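Local coordinates for protein-tyrosine-phosphatase (Shewanella sp., PDB 2Z72) that hydrolyses phosphotyrosine residues as a cold-active phosphatase, probably through the two-zinc centre of its calcineurin-like phosphoesterase fold, at residues A23-L31 with I168-P176; W190-I198 with A224-D233. All coordinates share one frame; numbering follows the deposited sequence.

Contact 1 (23-31 with 168-176) lies toward the periphery, its centre about 24 Å from the centre of the chain, and is only partly buried; contact 2 (190-198 with 224-233) is a buried contact, its centre about 12 Å from that of the chain. They share no element, although helix 166-172 of contact 1 and helix 186-192 of contact 2 follow each other in the chain. Contact 1 lays a helix on a beta hairpin of the N-terminal sheet, chiefly through aliphatic side chains, with one water joining polar groups. Contact 2 is chiefly polar: arginine and asparagine side chains grip main-chain atoms, a side-chain amide and a carboxylate, beside a CH-pi contact.

Contact 1. Residues A23-L31 with I168-P176; sequences AYWICDNRL and IATTLINRP
I26, here in one of its two modelled conformers, reaches from its strand toward helix 168-172. From CB, which points to the helix, the longer branch runs among A169, L172 and I173: CG1 lies 4.1 Å from A169 CB, and beyond it CD1 comes within 3.9 Å of L172 CD1 and also approaches I173 CD1. The shorter branch, CG2, stands anti to the backbone N and meets I168 CG2 at 3.6 Å. I168 in turn rests its CG1, CG2 and CD1 against the amide of N29, which crosses it at about a right angle and whose OD1 accepts a hydrogen bond from E7 N. Replacing I168 with an alanine would probably open a gap between I26 and the N29 amide, leaving I26 CG2 without its mate.

On the next strand, L31 packs CD1 on I173 CG1 at 3.9 Å and sets CD2 against L172 O. L172 sends CD1 to N29 O in the type I' turn from C27 to R30, while CD2 touches R30 NH1.

Past L172 the helix ends in a Schellman motif, with N174 at positive phi and R175 N bonded to T170 O. R175 bends at chi3 (81°) and returns NE to I173 O, a 3.0 Å bond that tethers the guanidinium. Y24 CB packs on I173 CD1, and I173 CG2 lies over one face of the Y24 ring. At the polar end, a water hydrogen-bonds to Y24 OH at 2.9 Å and accepts from R175 NH1.

Helix 166-172 thus lies against the hairpin of strands 22-27 and 30-35, whose first strand also pairs with strand 8-14; Y12 of that edge strand touches A169 and I173, and C27 of the hairpin is disulfide-bonded to C47.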
ATOM      1  N   ALA A  23      -7.878 -12.816  18.344  1.00 10.70           N
ATOM      2  CA  ALA A  23      -6.673 -12.955  17.566  1.00  9.89           C
ATOM      3  C   ALA A  23      -6.292 -14.433  17.403  1.00  9.45           C
ATOM      4  O   ALA A  23      -6.248 -15.187  18.396  1.00 10.98           O
ATOM      5  CB  ALA A  23      -5.527 -12.190  18.211  1.00 10.51           C
ATOM      6  N   TYR A  24      -5.966 -14.800  16.170  1.00  9.51           N
ATOM      7  CA  TYR A  24      -5.467 -16.092  15.794  1.00  9.43           C
ATOM      8  C   TYR A  24      -3.963 -15.976  15.508  1.00  9.11           C
ATOM      9  O   TYR A  24      -3.567 -15.130  14.697  1.00  9.74           O
ATOM     10  CB  TYR A  24      -6.180 -16.637  14.580  1.00 10.54           C
ATOM     11  CG  TYR A  24      -7.637 -16.920  14.778  1.00 10.83           C
ATOM     12  CD1 TYR A  24      -8.634 -16.069  14.338  1.00 22.60           C
ATOM     13  CD2 TYR A  24      -8.090 -18.007  15.418  1.00 13.06           C
ATOM     14  CE1 TYR A  24      -9.961 -16.361  14.534  1.00 23.17           C
ATOM     15  CE2 TYR A  24      -9.429 -18.288  15.633  1.00 12.15           C
ATOM     16  CZ  TYR A  24     -10.362 -17.470  15.196  1.00 15.58           C
ATOM     17  OH  TYR A  24     -11.674 -17.726  15.398  1.00 24.84           O
ATOM     18  N   TRP A  25      -3.166 -16.833  16.114  1.00 11.55           N
ATOM     19  CA  TRP A  25      -1.721 -16.820  16.026  1.00 10.61           C
ATOM     20  C   TRP A  25      -1.255 -18.176  15.581  1.00 10.63           C
ATOM     21  O   TRP A  25      -1.711 -19.212  16.125  1.00 12.68           O
ATOM     22  CB  TRP A  25      -1.072 -16.524  17.366  1.00 11.47           C
ATOM     23  CG  TRP A  25      -1.602 -15.336  18.090  1.00 11.05           C
ATOM     24  CD1 TRP A  25      -2.730 -15.296  18.866  1.00 11.25           C
ATOM     25  CD2 TRP A  25      -1.086 -14.014  18.154  1.00 11.10           C
ATOM     26  NE1 TRP A  25      -2.935 -14.074  19.377  1.00 12.06           N
ATOM     27  CE2 TRP A  25      -1.942 -13.230  18.977  1.00 10.89           C
ATOM     28  CE3 TRP A  25       0.040 -13.389  17.601  1.00 11.36           C
ATOM     29  CZ2 TRP A  25      -1.690 -11.876  19.230  1.00 12.08           C
ATOM     30  CZ3 TRP A  25       0.278 -12.046  17.869  1.00 11.88           C
ATOM     31  CH2 TRP A  25      -0.594 -11.284  18.688  1.00 11.94           C
ATOM     32  N   ILE A  26      -0.348 -18.218  14.604  1.00  9.91           N
ATOM     33  CA  ILE A  26       0.368 -19.447  14.278  1.00 11.23           C
ATOM     34  C   ILE A  26       1.694 -19.423  15.016  1.00 12.27           C
ATOM     35  O   ILE A  26       2.523 -18.561  14.767  1.00 13.01           O
ATOM     36  CB  ILE A  26       0.618 -19.595  12.769  0.65 12.45           C
ATOM     37  CG1 ILE A  26      -0.637 -19.427  11.976  0.65 11.85           C
ATOM     38  CG2 ILE A  26       1.272 -20.947  12.495  0.65 14.80           C
ATOM     39  CD1 ILE A  26      -1.835 -20.240  12.453  0.65 15.64           C
ATOM     40  N   CYS A  27       1.836 -20.334  15.985  1.00 15.37           N
ATOM     41  CA  CYS A  27       3.024 -20.385  16.836  1.00 16.91           C
ATOM     42  C   CYS A  27       3.614 -21.785  16.733  1.00 16.59           C
ATOM     43  O   CYS A  27       3.013 -22.745  17.224  1.00 15.87           O
ATOM     44  CB  CYS A  27       2.637 -20.049  18.274  1.00 17.98           C
ATOM     45  SG  CYS A  27       1.696 -18.551  18.478  1.00 23.00           S
ATOM     46  N   ASP A  28       4.738 -21.959  16.069  1.00 20.45           N
ATOM     47  CA  ASP A  28       5.377 -23.283  15.914  1.00 20.95           C
ATOM     48  C   ASP A  28       4.415 -24.245  15.262  1.00 19.56           C
ATOM     49  O   ASP A  28       4.308 -25.409  15.725  1.00 21.47           O
ATOM     50  CB  ASP A  28       5.829 -23.813  17.254  1.00 20.95           C
ATOM     51  CG  ASP A  28       7.008 -24.767  17.246  1.00 23.35           C
ATOM     52  OD1 ASP A  28       7.725 -24.966  16.251  1.00 26.71           O
ATOM     53  OD2 ASP A  28       7.176 -25.309  18.359  1.00 31.34           O
ATOM     54  N   ASN A  29       3.773 -23.864  14.202  1.00 17.42           N
ATOM     55  CA  ASN A  29       2.875 -24.687  13.406  1.00 17.95           C
ATOM     56  C   ASN A  29       1.643 -25.183  14.179  1.00 16.33           C
ATOM     57  O   ASN A  29       1.000 -26.148  13.766  1.00 20.78           O
ATOM     58  CB  ASN A  29       3.507 -25.874  12.690  1.00 21.10           C
ATOM     59  CG  ASN A  29       4.147 -25.492  11.358  1.00 22.91           C
ATOM     60  OD1 ASN A  29       4.180 -24.306  11.000  1.00 22.68           O
ATOM     61  ND2 ASN A  29       4.705 -26.466  10.643  1.00 27.57           N
ATOM     62  N   ARG A  30       1.252 -24.456  15.214  1.00 14.97           N
ATOM     63  CA  ARG A  30       0.059 -24.781  15.939  1.00 14.50           C
ATOM     64  C   ARG A  30      -0.717 -23.459  16.110  1.00 13.21           C
ATOM     65  O   ARG A  30      -0.146 -22.365  16.112  1.00 14.95           O
ATOM     66  CB  ARG A  30       0.387 -25.375  17.310  1.00 17.28           C
ATOM     67  CG  ARG A  30       1.071 -26.721  17.263  1.00 23.92           C
ATOM     68  CD  ARG A  30       0.164 -27.956  17.155  1.00 28.87           C
ATOM     69  NE  ARG A  30      -0.370 -28.106  15.792  1.00 34.13           N
ATOM     70  CZ  ARG A  30       0.075 -28.698  14.711  1.00 44.62           C
ATOM     71  NH1 ARG A  30      -0.672 -28.660  13.598  1.00 62.95           N
ATOM     72  NH2 ARG A  30       1.272 -29.295  14.810  1.00 49.69           N
ATOM     73  N   LEU A  31      -2.025 -23.545  16.259  1.00 12.41           N
ATOM     74  CA  LEU A  31      -2.862 -22.371  16.441  1.00 11.93           C
ATOM     75  C   LEU A  31      -3.036 -22.034  17.897  1.00 10.95           C
ATOM     76  O   LEU A  31      -3.396 -22.880  18.698  1.00 11.71           O
ATOM     77  CB  LEU A  31      -4.219 -22.667  15.802  1.00 12.38           C
ATOM     78  CG  LEU A  31      -5.246 -21.529  15.850  1.00 11.68           C
ATOM     79  CD1 LEU A  31      -4.727 -20.263  15.163  1.00 16.63           C
ATOM     80  CD2 LEU A  31      -6.572 -21.974  15.255  1.00 13.74           C
ATOM     81  N   ILE A 168      -0.139 -22.837   6.083  1.00 10.54           N
ATOM     82  CA  ILE A 168      -0.258 -23.213   7.477  1.00 12.27           C
ATOM     83  C   ILE A 168      -1.429 -22.477   8.098  1.00 11.23           C
ATOM     84  O   ILE A 168      -2.359 -23.044   8.700  1.00 11.35           O
ATOM     85  CB  ILE A 168       1.068 -23.005   8.261  1.00 13.38           C
ATOM     86  CG1 ILE A 168       2.249 -23.821   7.728  1.00 15.96           C
ATOM     87  CG2 ILE A 168       0.835 -23.293   9.750  1.00 14.91           C
ATOM     88  CD1 ILE A 168       1.981 -25.309   7.801  1.00 24.36           C
ATOM     89  N   ALA A 169      -1.478 -21.143   7.937  1.00 10.57           N
ATOM     90  CA  ALA A 169      -2.558 -20.350   8.511  1.00 10.20           C
ATOM     91  C   ALA A 169      -3.890 -20.765   7.924  1.00 10.08           C
ATOM     92  O   ALA A 169      -4.872 -20.892   8.676  1.00 11.21           O
ATOM     93  CB  ALA A 169      -2.289 -18.878   8.262  1.00 11.35           C
ATOM     94  N   THR A 170      -3.989 -20.960   6.615  1.00 10.64           N
ATOM     95  CA  THR A 170      -5.296 -21.307   6.054  1.00 10.65           C
ATOM     96  C   THR A 170      -5.770 -22.670   6.517  1.00 11.32           C
ATOM     97  O   THR A 170      -6.963 -22.876   6.721  1.00 12.84           O
ATOM     98  CB  THR A 170      -5.326 -21.186   4.517  1.00 11.83           C
ATOM     99  OG1 THR A 170      -4.274 -21.969   3.936  1.00 14.16           O
ATOM    100  CG2 THR A 170      -5.104 -19.755   4.102  1.00 12.53           C
ATOM    101  N   THR A 171      -4.850 -23.605   6.703  1.00 11.74           N
ATOM    102  CA  THR A 171      -5.240 -24.952   7.232  1.00 13.24           C
ATOM    103  C   THR A 171      -5.647 -24.813   8.676  1.00 12.27           C
ATOM    104  O   THR A 171      -6.724 -25.291   9.082  1.00 14.64           O
ATOM    105  CB  THR A 171      -4.090 -25.935   7.039  1.00 13.91           C
ATOM    106  OG1 THR A 171      -3.879 -26.133   5.636  1.00 16.91           O
ATOM    107  CG2 THR A 171      -4.516 -27.316   7.583  1.00 19.67           C
ATOM    108  N   LEU A 172      -4.833 -24.195   9.523  1.00 12.42           N
ATOM    109  CA  LEU A 172      -5.097 -24.175  10.967  1.00 12.26           C
ATOM    110  C   LEU A 172      -6.281 -23.328  11.360  1.00 13.19           C
ATOM    111  O   LEU A 172      -7.023 -23.703  12.251  1.00 14.75           O
ATOM    112  CB  LEU A 172      -3.849 -23.729  11.723  1.00 14.75           C
ATOM    113  CG  LEU A 172      -2.683 -24.709  11.669  1.00 15.20           C
ATOM    114  CD1 LEU A 172      -1.486 -24.119  12.372  1.00 18.14           C
ATOM    115  CD2 LEU A 172      -3.049 -26.065  12.321  1.00 30.12           C
ATOM    116  N   ILE A 173      -6.476 -22.236  10.652  1.00 12.08           N
ATOM    117  CA  ILE A 173      -7.644 -21.362  10.881  1.00 12.81           C
ATOM    118  C   ILE A 173      -8.837 -21.807  10.067  1.00 14.56           C
ATOM    119  O   ILE A 173      -9.995 -21.303  10.178  1.00 16.20           O
ATOM    120  CB  ILE A 173      -7.258 -19.891  10.660  1.00 12.54           C
ATOM    121  CG1 ILE A 173      -6.094 -19.490  11.549  1.00 14.59           C
ATOM    122  CG2 ILE A 173      -8.384 -18.911  10.900  1.00 14.86           C
ATOM    123  CD1 ILE A 173      -5.386 -18.201  11.196  1.00 15.39           C
ATOM    124  N   ASN A 174      -8.600 -22.784   9.202  1.00 14.20           N
ATOM    125  CA  ASN A 174      -9.630 -23.416   8.439  1.00 16.60           C
ATOM    126  C   ASN A 174     -10.490 -22.476   7.615  1.00 14.57           C
ATOM    127  O   ASN A 174     -11.718 -22.492   7.623  1.00 19.90           O
ATOM    128  CB  ASN A 174     -10.497 -24.312   9.388  1.00 19.84           C
ATOM    129  CG  ASN A 174     -11.297 -25.310   8.616  1.00 27.03           C
ATOM    130  OD1 ASN A 174     -10.984 -25.705   7.500  1.00 24.39           O
ATOM    131  ND2 ASN A 174     -12.363 -25.751   9.268  1.00 33.05           N
ATOM    132  N   ARG A 175      -9.799 -21.631   6.858  1.00 12.70           N
ATOM    133  CA  ARG A 175     -10.467 -20.765   5.897  1.00 14.83           C
ATOM    134  C   ARG A 175      -9.463 -20.362   4.845  1.00 12.02           C
ATOM    135  O   ARG A 175      -8.253 -20.316   5.136  1.00 12.13           O
ATOM    136  CB  ARG A 175     -11.139 -19.622   6.548  1.00 18.65           C
ATOM    137  CG  ARG A 175     -10.190 -18.714   7.213  1.00 17.47           C
ATOM    138  CD  ARG A 175     -11.004 -17.901   8.221  1.00 21.24           C
ATOM    139  NE  ARG A 175     -11.249 -18.620   9.472  1.00 26.30           N
ATOM    140  CZ  ARG A 175     -11.785 -18.095  10.567  1.00 26.94           C
ATOM    141  NH1 ARG A 175     -12.143 -16.820  10.579  1.00 31.00           N
ATOM    142  NH2 ARG A 175     -11.950 -18.845  11.645  1.00 27.71           N
ATOM    143  N   PRO A 176      -9.986 -20.073   3.667  1.00 11.81           N
ATOM    144  CA  PRO A 176      -9.073 -19.714   2.574  1.00 11.83           C
ATOM    145  C   PRO A 176      -8.449 -18.352   2.787  1.00 11.02           C
ATOM    146  O   PRO A 176      -8.903 -17.511   3.586  1.00 10.47           O
ATOM    147  CB  PRO A 176      -9.929 -19.731   1.323  1.00 14.58           C
ATOM    148  CG  PRO A 176     -11.297 -19.501   1.805  1.00 16.86           C
ATOM    149  CD  PRO A 176     -11.391 -20.124   3.176  1.00 13.02           C
TER
HETATM  150  O   HOH W   1     -13.400 -16.719  13.290  1.00 26.68           O

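Contact 2. Residues W190-I198 with A224-D233; sequences WLRSKNTII and ANALYRANVD
R192 meets D233 side-on, in the D233 conformer given here, one of two modelled, with the guanidinium and carboxylate planes only 8° apart. The chain, extended from CG to NE, carries NE to D233 OD2 at 2.9 Å and NH1 to OD1 at 2.8 Å; both bonds are almost straight and each oxygen uses its syn lone pair. NH2 bonds to Y181 O and G188 O, which should help to hold the group's rotation. R192 CG also touches V232 CG1.

At K194 the side chain turns away to a salt bridge with D133, while its carbonyl takes a weak bond from R229 NH1. That same nitrogen gives a straighter bond to N195 OD1 (2.8 Å, 165°), approaching from above the amide plane. A bend at chi3 (-76°) swings the R229 guanidinium back over its own helix, where N225 O sits over one face. A water also links R229 NH2 to N195 OD1.

Here, within the calcineurin-like phosphoesterase fold, the loop after helix 186-192 leads into strand 197-200 of the six-stranded sheet and is pinned to helix 221-231; the T196 side chain is about 11 Å from a zinc ion. N225 does much of the pinning: its OD1 accepts from T196 N at 2.8 Å, above the carbonyl plane, and from I197 N on an in-plane lone pair.

T196 CG2 lies over the Y228 ring face, offset toward the rim, in a CH-pi contact 3.8 Å from the centroid. The Y228 hydroxyl bonds to L248 O. A second water joins T196 OG1 to K194 O and N225 O. At I197, CD1 comes to the edge of the Y228 ring, while the carbonyl receives N225 ND2 at 2.8 Å, and D65 takes a further bond from that amide nitrogen.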
ATOM      1  N   TRP A 190      -9.807  -2.335   7.784  1.00  8.09           N
ATOM      2  CA  TRP A 190      -8.854  -1.262   7.542  1.00  7.34           C
ATOM      3  C   TRP A 190      -8.590  -1.102   6.066  1.00  7.40           C
ATOM      4  O   TRP A 190      -8.685   0.023   5.496  1.00  7.54           O
ATOM      5  CB  TRP A 190      -7.613  -1.564   8.297  1.00  7.21           C
ATOM      6  CG  TRP A 190      -6.428  -0.679   8.178  1.00  7.14           C
ATOM      7  CD1 TRP A 190      -6.251   0.629   8.489  1.00  8.27           C
ATOM      8  CD2 TRP A 190      -5.127  -1.132   7.744  1.00  7.58           C
ATOM      9  NE1 TRP A 190      -4.964   1.047   8.268  1.00  8.10           N
ATOM     10  CE2 TRP A 190      -4.267  -0.028   7.812  1.00  7.98           C
ATOM     11  CE3 TRP A 190      -4.645  -2.341   7.302  1.00  8.95           C
ATOM     12  CZ2 TRP A 190      -2.913  -0.105   7.456  1.00  8.93           C
ATOM     13  CZ3 TRP A 190      -3.305  -2.430   6.958  1.00 10.16           C
ATOM     14  CH2 TRP A 190      -2.462  -1.331   7.034  1.00  9.88           C
ATOM     15  N   LEU A 191      -8.282  -2.169   5.338  1.00  7.53           N
ATOM     16  CA  LEU A 191      -8.008  -2.086   3.914  1.00  7.48           C
ATOM     17  C   LEU A 191      -9.212  -1.586   3.149  1.00  7.19           C
ATOM     18  O   LEU A 191      -9.060  -0.826   2.195  1.00  7.89           O
ATOM     19  CB  LEU A 191      -7.572  -3.440   3.373  1.00  7.84           C
ATOM     20  CG  LEU A 191      -6.209  -3.939   3.866  1.00  7.86           C
ATOM     21  CD1 LEU A 191      -6.023  -5.387   3.460  1.00 10.79           C
ATOM     22  CD2 LEU A 191      -5.061  -3.068   3.331  1.00 10.52           C
ATOM     23  N   ARG A 192     -10.429  -2.002   3.512  1.00  7.69           N
ATOM     24  CA  ARG A 192     -11.642  -1.602   2.817  1.00  7.54           C
ATOM     25  C   ARG A 192     -11.996  -0.125   3.008  1.00  7.72           C
ATOM     26  O   ARG A 192     -12.885   0.363   2.348  1.00  8.86           O
ATOM     27  CB  ARG A 192     -12.788  -2.524   3.200  1.00  8.33           C
ATOM     28  CG  ARG A 192     -12.694  -3.877   2.473  1.00  9.09           C
ATOM     29  CD  ARG A 192     -13.654  -4.881   3.079  1.00  8.69           C
ATOM     30  NE  ARG A 192     -13.613  -6.159   2.409  1.00  9.32           N
ATOM     31  CZ  ARG A 192     -12.702  -7.102   2.623  1.00  8.25           C
ATOM     32  NH1 ARG A 192     -12.787  -8.240   1.942  1.00  9.64           N
ATOM     33  NH2 ARG A 192     -11.744  -6.916   3.482  1.00  8.71           N
ATOM     34  N   SER A 193     -11.283   0.577   3.899  1.00  7.52           N
ATOM     35  CA  SER A 193     -11.427   1.999   4.070  1.00  7.52           C
ATOM     36  C   SER A 193     -10.530   2.818   3.128  1.00  7.43           C
ATOM     37  O   SER A 193     -10.683   4.025   3.037  1.00  8.36           O
ATOM     38  CB  SER A 193     -11.238   2.457   5.494  1.00  7.75           C
ATOM     39  OG  SER A 193      -9.868   2.431   5.845  1.00  8.46           O
ATOM     40  N   LYS A 194      -9.566   2.145   2.492  1.00  7.55           N
ATOM     41  CA  LYS A 194      -8.511   2.852   1.780  1.00  7.35           C
ATOM     42  C   LYS A 194      -8.917   3.313   0.392  1.00  7.20           C
ATOM     43  O   LYS A 194      -9.824   2.798  -0.242  1.00  7.87           O
ATOM     44  CB  LYS A 194      -7.253   1.962   1.756  1.00  7.41           C
ATOM     45  CG  LYS A 194      -6.704   1.653   3.141  1.00  7.45           C
ATOM     46  CD  LYS A 194      -6.440   2.871   4.016  1.00  7.74           C
ATOM     47  CE  LYS A 194      -5.883   2.567   5.372  1.00  8.01           C
ATOM     48  NZ  LYS A 194      -5.797   3.824   6.180  1.00  7.88           N
ATOM     49  N   ASN A 195      -8.203   4.366  -0.029  1.00  7.19           N
ATOM     50  CA  ASN A 195      -8.265   4.880  -1.387  1.00  6.92           C
ATOM     51  C   ASN A 195      -7.382   4.044  -2.296  1.00  7.63           C
ATOM     52  O   ASN A 195      -6.517   3.267  -1.881  1.00  7.96           O
ATOM     53  CB  ASN A 195      -7.840   6.345  -1.423  1.00  7.67           C
ATOM     54  CG  ASN A 195      -8.837   7.240  -0.723  1.00  7.49           C
ATOM     55  OD1 ASN A 195     -10.029   7.163  -1.038  1.00  8.57           O
ATOM     56  ND2 ASN A 195      -8.414   8.050   0.223  1.00  8.68           N
ATOM     57  N   THR A 196      -7.588   4.292  -3.597  1.00  7.94           N
ATOM     58  CA  THR A 196      -6.833   3.675  -4.680  1.00  7.71           C
ATOM     59  C   THR A 196      -6.041   4.708  -5.460  1.00  8.16           C
ATOM     60  O   THR A 196      -4.931   4.460  -5.912  1.00  9.23           O
ATOM     61  CB  THR A 196      -7.769   2.821  -5.539  1.00  8.12           C
ATOM     62  OG1 THR A 196      -8.461   1.895  -4.695  1.00  8.87           O
ATOM     63  CG2 THR A 196      -7.050   2.002  -6.584  1.00  9.02           C
ATOM     64  N   ILE A 197      -6.614   5.921  -5.663  1.00  8.05           N
ATOM     65  CA  ILE A 197      -5.973   6.992  -6.363  1.00  8.22           C
ATOM     66  C   ILE A 197      -6.065   8.243  -5.500  1.00  8.48           C
ATOM     67  O   ILE A 197      -7.168   8.581  -5.052  1.00  8.58           O
ATOM     68  CB  ILE A 197      -6.655   7.267  -7.734  1.00  9.07           C
ATOM     69  CG1 ILE A 197      -6.750   6.034  -8.597  1.00 10.15           C
ATOM     70  CG2 ILE A 197      -5.905   8.372  -8.491  1.00 10.30           C
ATOM     71  CD1 ILE A 197      -7.912   6.020  -9.562  1.00 16.11           C
ATOM     72  N   ILE A 198      -4.970   8.966  -5.307  1.00  8.61           N
ATOM     73  CA  ILE A 198      -5.031  10.232  -4.556  1.00  8.43           C
ATOM     74  C   ILE A 198      -4.208  11.300  -5.258  1.00  8.31           C
ATOM     75  O   ILE A 198      -3.346  11.031  -6.094  1.00  9.06           O
ATOM     76  CB  ILE A 198      -4.593  10.071  -3.089  1.00  8.15           C
ATOM     77  CG1 ILE A 198      -3.097   9.760  -2.945  1.00  8.20           C
ATOM     78  CG2 ILE A 198      -5.461   9.068  -2.382  1.00  8.74           C
ATOM     79  CD1 ILE A 198      -2.586   9.855  -1.523  1.00  9.72           C
ATOM     80  N   ALA A 224     -14.251   6.808  -8.572  1.00 10.04           N
ATOM     81  CA  ALA A 224     -13.449   5.572  -8.661  1.00  8.96           C
ATOM     82  C   ALA A 224     -13.143   5.008  -7.301  1.00  8.19           C
ATOM     83  O   ALA A 224     -13.315   3.813  -7.067  1.00  9.23           O
ATOM     84  CB  ALA A 224     -12.189   5.906  -9.432  1.00 10.34           C
ATOM     85  N   ASN A 225     -12.692   5.838  -6.367  1.00  8.53           N
ATOM     86  CA  ASN A 225     -12.319   5.347  -5.041  1.00  8.30           C
ATOM     87  C   ASN A 225     -13.521   4.725  -4.337  1.00  8.84           C
ATOM     88  O   ASN A 225     -13.364   3.712  -3.636  1.00  8.96           O
ATOM     89  CB  ASN A 225     -11.693   6.453  -4.191  1.00  8.32           C
ATOM     90  CG  ASN A 225     -10.301   6.766  -4.612  1.00  8.18           C
ATOM     91  OD1 ASN A 225      -9.497   5.854  -4.939  1.00  8.47           O
ATOM     92  ND2 ASN A 225      -9.910   8.032  -4.668  1.00  9.05           N
ATOM     93  N   ALA A 226     -14.708   5.296  -4.485  1.00  8.94           N
ATOM     94  CA  ALA A 226     -15.883   4.727  -3.898  1.00  9.69           C
ATOM     95  C   ALA A 226     -16.264   3.406  -4.551  1.00  8.70           C
ATOM     96  O   ALA A 226     -16.667   2.442  -3.861  1.00  9.96           O
ATOM     97  CB  ALA A 226     -17.054   5.744  -4.019  1.00 11.49           C
ATOM     98  N   LEU A 227     -16.179   3.326  -5.878  1.00  9.23           N
ATOM     99  CA  LEU A 227     -16.479   2.032  -6.534  1.00  9.60           C
ATOM    100  C   LEU A 227     -15.488   0.958  -6.143  1.00  9.04           C
ATOM    101  O   LEU A 227     -15.907  -0.219  -5.993  1.00 10.22           O
ATOM    102  CB  LEU A 227     -16.466   2.255  -8.048  1.00 10.37           C
ATOM    103  CG  LEU A 227     -17.688   2.944  -8.633  1.00 11.66           C
ATOM    104  CD1 LEU A 227     -17.457   3.258 -10.102  1.00 14.02           C
ATOM    105  CD2 LEU A 227     -18.914   2.052  -8.489  1.00 14.46           C
ATOM    106  N   TYR A 228     -14.227   1.325  -5.971  1.00  8.87           N
ATOM    107  CA  TYR A 228     -13.240   0.333  -5.541  1.00  8.79           C
ATOM    108  C   TYR A 228     -13.602  -0.197  -4.143  1.00  9.10           C
ATOM    109  O   TYR A 228     -13.541  -1.413  -3.920  1.00 10.01           O
ATOM    110  CB  TYR A 228     -11.880   0.949  -5.521  1.00  8.38           C
ATOM    111  CG  TYR A 228     -11.161   1.052  -6.848  1.00  8.25           C
ATOM    112  CD1 TYR A 228     -10.647   2.231  -7.372  1.00  8.71           C
ATOM    113  CD2 TYR A 228     -10.918  -0.105  -7.597  1.00  9.06           C
ATOM    114  CE1 TYR A 228     -10.012   2.301  -8.539  1.00  9.13           C
ATOM    115  CE2 TYR A 228     -10.220  -0.059  -8.783  1.00 10.07           C
ATOM    116  CZ  TYR A 228      -9.756   1.149  -9.258  1.00  9.28           C
ATOM    117  OH  TYR A 228      -9.026   1.244 -10.434  1.00 10.13           O
ATOM    118  N   ARG A 229     -13.980   0.668  -3.217  1.00  8.88           N
ATOM    119  CA  ARG A 229     -14.330   0.193  -1.900  1.00  9.13           C
ATOM    120  C   ARG A 229     -15.575  -0.684  -1.952  1.00  9.81           C
ATOM    121  O   ARG A 229     -15.678  -1.675  -1.220  1.00 12.21           O
ATOM    122  CB  ARG A 229     -14.555   1.377  -0.949  1.00  9.72           C
ATOM    123  CG  ARG A 229     -13.268   1.994  -0.424  1.00  8.73           C
ATOM    124  CD  ARG A 229     -13.493   3.050   0.615  1.00  8.70           C
ATOM    125  NE  ARG A 229     -13.968   4.326   0.038  1.00  8.57           N
ATOM    126  CZ  ARG A 229     -13.167   5.255  -0.434  1.00  9.75           C
ATOM    127  NH1 ARG A 229     -11.882   5.135  -0.409  1.00 11.40           N
ATOM    128  NH2 ARG A 229     -13.684   6.379  -0.926  1.00 11.60           N
ATOM    129  N   ALA A 230     -16.560  -0.314  -2.753  1.00 10.74           N
ATOM    130  CA  ALA A 230     -17.832  -1.010  -2.791  1.00 10.81           C
ATOM    131  C   ALA A 230     -17.781  -2.333  -3.505  1.00 11.01           C
ATOM    132  O   ALA A 230     -18.683  -3.163  -3.301  1.00 12.94           O
ATOM    133  CB  ALA A 230     -18.913  -0.109  -3.434  1.00 12.61           C
ATOM    134  N   ASN A 231     -16.771  -2.552  -4.315  1.00 11.24           N
ATOM    135  CA  ASN A 231     -16.778  -3.717  -5.204  1.00 11.50           C
ATOM    136  C   ASN A 231     -15.576  -4.566  -5.075  1.00 11.47           C
ATOM    137  O   ASN A 231     -15.472  -5.548  -5.833  1.00 13.01           O
ATOM    138  CB  ASN A 231     -16.955  -3.279  -6.684  1.00 12.04           C
ATOM    139  CG  ASN A 231     -18.323  -2.642  -6.847  1.00 13.34           C
ATOM    140  OD1 ASN A 231     -18.484  -1.370  -6.861  1.00 16.32           O
ATOM    141  ND2 ASN A 231     -19.321  -3.495  -6.928  1.00 12.47           N
ATOM    142  N   VAL A 232     -14.653  -4.319  -4.141  1.00 12.11           N
ATOM    143  CA  VAL A 232     -13.518  -5.242  -4.009  1.00 12.88           C
ATOM    144  C   VAL A 232     -13.975  -6.650  -3.629  1.00 13.23           C
ATOM    145  O   VAL A 232     -13.265  -7.600  -3.963  1.00 16.95           O
ATOM    146  CB  VAL A 232     -12.476  -4.602  -3.069  1.00 12.92           C
ATOM    147  CG1 VAL A 232     -12.973  -4.530  -1.623  1.00 15.19           C
ATOM    148  CG2 VAL A 232     -11.144  -5.309  -3.101  1.00 15.72           C
ATOM    149  N   ASP A 233     -15.175  -6.775  -3.088  1.00 13.89           N
ATOM    150  CA  ASP A 233     -15.806  -8.043  -2.713  1.00 15.10           C
ATOM    151  C   ASP A 233     -16.819  -8.531  -3.735  1.00 16.02           C
ATOM    152  O   ASP A 233     -17.585  -9.487  -3.486  1.00 15.95           O
ATOM    153  CB  ASP A 233     -16.522  -7.889  -1.353  0.58 14.01           C
ATOM    154  CG  ASP A 233     -15.601  -7.620  -0.210  0.58 13.53           C
ATOM    155  OD1 ASP A 233     -14.808  -8.536   0.095  0.58 16.47           O
ATOM    156  OD2 ASP A 233     -15.638  -6.555   0.414  0.58 11.85           O
TER
HETATM  157  O   HOH W   2     -10.529   2.974  -3.013  1.00  8.72           O
HETATM  158  O   HOH W   3     -12.467   8.968  -1.898  1.00 25.42           O